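Decaprenyl diphosphate synthase (Rhodobacter capsulatus, PDB 3MZV) probably makes the long all-trans prenyl diphosphate for the quinone side chain, condensing isopentenyl diphosphate with farnesyl diphosphate in a magnesium-dependent reaction. Local coordinates at residues Val219-Gly227 with Asn235-Thr246. Residues are numbered along the deposited sequence; the frame is centred on the assembly and turned at random.
Sequences VDDLLDYGG and NTGDDFRERKLT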
# COMPACT_ATOMS: atom_id res chain seq x y z
N VAL B 219 8.86 19.67 15.75
CA VAL B 219 10.31 19.80 15.95
C VAL B 219 11.06 19.68 14.59
O VAL B 219 11.88 20.48 14.28
CB VAL B 219 10.90 18.78 16.96
CG1 VAL B 219 12.45 18.68 16.86
CG2 VAL B 219 10.53 19.19 18.39
N ASP B 220 10.72 18.71 13.79
CA ASP B 220 11.34 18.59 12.48
C ASP B 220 11.08 19.81 11.59
O ASP B 220 12.01 20.33 10.94
CB ASP B 220 10.81 17.36 11.81
CG ASP B 220 11.55 16.11 12.24
OD1 ASP B 220 12.65 16.25 12.83
OD2 ASP B 220 11.05 15.02 11.94
N ASP B 221 9.83 20.28 11.61
CA ASP B 221 9.46 21.46 10.79
C ASP B 221 10.21 22.72 11.25
O ASP B 221 10.62 23.53 10.44
CB ASP B 221 7.96 21.70 10.78
CG ASP B 221 7.17 20.52 10.19
OD1 ASP B 221 7.76 19.62 9.57
OD2 ASP B 221 5.94 20.51 10.37
N LEU B 222 10.41 22.85 12.57
CA LEU B 222 11.15 23.96 13.14
C LEU B 222 12.63 23.91 12.73
O LEU B 222 13.22 24.90 12.26
CB LEU B 222 10.98 23.95 14.66
CG LEU B 222 11.81 24.98 15.46
CD1 LEU B 222 11.76 26.41 14.93
CD2 LEU B 222 11.40 24.94 16.92
N LEU B 223 13.21 22.73 12.89
CA LEU B 223 14.61 22.55 12.59
C LEU B 223 14.88 22.74 11.09
O LEU B 223 15.96 23.16 10.69
CB LEU B 223 15.07 21.18 13.07
CG LEU B 223 15.15 20.89 14.57
CD1 LEU B 223 15.41 19.38 14.78
CD2 LEU B 223 16.22 21.72 15.31
N ASP B 224 13.87 22.49 10.27
CA ASP B 224 14.02 22.69 8.83
C ASP B 224 14.32 24.16 8.45
O ASP B 224 14.94 24.41 7.41
CB ASP B 224 12.79 22.25 8.11
CG ASP B 224 13.10 21.65 6.74
OD1 ASP B 224 13.66 20.54 6.74
OD2 ASP B 224 12.83 22.30 5.70
N TYR B 225 13.88 25.10 9.29
CA TYR B 225 14.17 26.55 9.10
C TYR B 225 15.20 27.13 10.06
O TYR B 225 15.25 28.35 10.33
CB TYR B 225 12.88 27.35 9.17
CG TYR B 225 12.04 27.22 7.95
CD1 TYR B 225 12.30 27.98 6.84
CD2 TYR B 225 10.93 26.35 7.91
CE1 TYR B 225 11.50 27.90 5.71
CE2 TYR B 225 10.16 26.25 6.78
CZ TYR B 225 10.45 27.03 5.67
OH TYR B 225 9.69 26.96 4.55
N GLY B 226 16.08 26.26 10.54
CA GLY B 226 17.21 26.66 11.39
C GLY B 226 16.89 26.83 12.88
O GLY B 226 17.68 27.43 13.60
N GLY B 227 15.75 26.33 13.34
CA GLY B 227 15.40 26.44 14.76
C GLY B 227 15.10 27.87 15.20
O GLY B 227 15.02 28.78 14.37
N ASN B 235 20.83 20.64 7.35
CA ASN B 235 19.51 20.03 7.22
C ASN B 235 18.39 21.06 7.02
O ASN B 235 17.26 20.77 7.38
CB ASN B 235 19.15 19.14 8.45
CG ASN B 235 20.33 18.28 8.97
OD1 ASN B 235 20.46 17.12 8.60
ND2 ASN B 235 21.16 18.86 9.85
N THR B 236 18.68 22.24 6.46
CA THR B 236 17.65 23.28 6.34
C THR B 236 17.24 23.55 4.91
O THR B 236 18.06 23.38 3.99
CB THR B 236 18.09 24.61 6.96
OG1 THR B 236 19.18 25.16 6.20
CG2 THR B 236 18.45 24.43 8.43
N GLY B 237 15.98 23.95 4.73
CA GLY B 237 15.54 24.46 3.44
C GLY B 237 14.69 23.56 2.58
O GLY B 237 14.17 24.03 1.58
N ASP B 238 14.54 22.27 2.93
CA ASP B 238 13.76 21.36 2.09
C ASP B 238 12.29 21.73 2.03
O ASP B 238 11.66 21.67 0.98
CB ASP B 238 13.85 19.89 2.57
CG ASP B 238 15.23 19.26 2.34
OD1 ASP B 238 16.06 19.81 1.57
OD2 ASP B 238 15.46 18.18 2.94
N ASP B 239 11.69 22.06 3.17
CA ASP B 239 10.27 22.35 3.17
C ASP B 239 10.00 23.62 2.35
O ASP B 239 8.98 23.72 1.64
CB ASP B 239 9.75 22.54 4.60
CG ASP B 239 9.73 21.25 5.40
OD1 ASP B 239 9.86 20.16 4.79
OD2 ASP B 239 9.60 21.32 6.63
N PHE B 240 10.93 24.57 2.46
CA PHE B 240 10.83 25.85 1.74
C PHE B 240 10.88 25.58 0.22
O PHE B 240 9.99 25.96 -0.51
CB PHE B 240 11.95 26.78 2.15
CG PHE B 240 11.86 28.16 1.53
CD1 PHE B 240 10.85 29.04 1.89
CD2 PHE B 240 12.80 28.58 0.63
CE1 PHE B 240 10.77 30.32 1.29
CE2 PHE B 240 12.76 29.84 0.04
CZ PHE B 240 11.73 30.70 0.38
N ARG B 241 11.90 24.86 -0.22
CA ARG B 241 11.97 24.40 -1.66
C ARG B 241 10.71 23.68 -2.14
O ARG B 241 10.26 23.92 -3.27
CB ARG B 241 13.20 23.53 -1.86
CG ARG B 241 14.49 24.36 -1.69
CD ARG B 241 15.82 23.55 -1.80
NE ARG B 241 16.87 24.32 -1.11
CZ ARG B 241 17.45 24.00 0.05
NH1 ARG B 241 17.18 22.86 0.69
NH2 ARG B 241 18.35 24.84 0.58
N GLU B 242 10.13 22.82 -1.32
CA GLU B 242 8.91 22.12 -1.70
C GLU B 242 7.65 22.93 -1.47
O GLU B 242 6.54 22.46 -1.75
CB GLU B 242 8.81 20.80 -0.95
CG GLU B 242 10.05 19.98 -1.09
CD GLU B 242 9.73 18.55 -1.32
OE1 GLU B 242 9.10 17.96 -0.40
OE2 GLU B 242 10.11 18.04 -2.42
N ARG B 243 7.81 24.15 -0.95
CA ARG B 243 6.71 25.08 -0.82
C ARG B 243 5.62 24.55 0.09
O ARG B 243 4.43 24.86 -0.08
CB ARG B 243 6.20 25.51 -2.18
CG ARG B 243 7.34 26.07 -3.03
CD ARG B 243 7.20 25.82 -4.52
NE ARG B 243 5.99 26.44 -5.05
CZ ARG B 243 5.57 26.29 -6.30
NH1 ARG B 243 4.45 26.89 -6.69
NH2 ARG B 243 6.26 25.55 -7.16
N LYS B 244 6.04 23.78 1.09
CA LYS B 244 5.10 23.27 2.09
C LYS B 244 4.64 24.38 3.03
O LYS B 244 5.41 25.25 3.39
CB LYS B 244 5.71 22.10 2.90
CG LYS B 244 5.88 20.84 2.08
CD LYS B 244 6.53 19.69 2.86
CE LYS B 244 6.67 18.45 1.93
NZ LYS B 244 7.29 17.27 2.63
N LEU B 245 3.36 24.35 3.40
CA LEU B 245 2.83 25.29 4.38
C LEU B 245 2.93 24.63 5.76
O LEU B 245 2.04 23.85 6.15
CB LEU B 245 1.39 25.70 4.06
CG LEU B 245 1.30 26.90 3.11
CD1 LEU B 245 1.85 28.17 3.82
CD2 LEU B 245 2.04 26.65 1.78
N THR B 246 4.06 24.91 6.44
CA THR B 246 4.28 24.46 7.81
C THR B 246 4.13 25.62 8.78
O THR B 246 4.20 26.78 8.35
CB THR B 246 5.67 23.78 7.95
OG1 THR B 246 6.72 24.69 7.67
CG2 THR B 246 5.78 22.53 7.00
O HOH W 1 9.02 23.44 8.05
O HOH W 2 9.84 19.10 8.16
O HOH W 3 12.79 24.76 4.87
O HOH W 4 11.90 18.54 5.50
O HOH W 5 7.69 25.24 4.81
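Asp224 joins the end of helix 199-224 to the start of the short helix 238-241 with two bonds. Its carbonyl O takes the N-H of Gly237 at 2.9 Å. Its carboxylate OD2 takes the N-H of Asp239 at 2.8 Å, on the syn side, somewhat out of the carboxylate plane, and nearly straight at 168°. Water 3 gives a proton to OD2 and accepts from Phe240 N. With an alanine in place of Asp224, the amide of Asp239 and water 3 would probably lose their shared acceptor, and the first turn of helix 238-241 would be held less firmly.

The tight part lies around Tyr225. Its OH sits 3.3 Å from Phe240 CB, at the edge of the Phe240 ring, and the two side chains cross at about a right angle. Leu278 touches both side chains. Water 5 lies 2.7 Å from Tyr225 OH and gives protons to Lys244 O and Thr246 OG1.

This is the second aspartate-rich region of the trans-prenyltransferase fold. Its DDxxD motif, Asp220, Asp221 and Asp224, ends helix 199-224; in relatives the motif binds magnesium and diphosphate.

The looser side is acidic and watery. The carboxylates of Asp224 and Asp239 stack with planes 23° apart, OD2 to OD2 3.5 Å, and water 4 lies between their OD1 atoms. Asp221, its CG anti to the carbonyl carbon (chi1 -61°), turns OD1 toward water 2, shared with Asp239 OD2, while OD2 bonds to Tyr172 OH. Water 1 gives protons to Asp221 O and Asp239 OD2 and accepts from Thr246 OG1 at 2.6 Å.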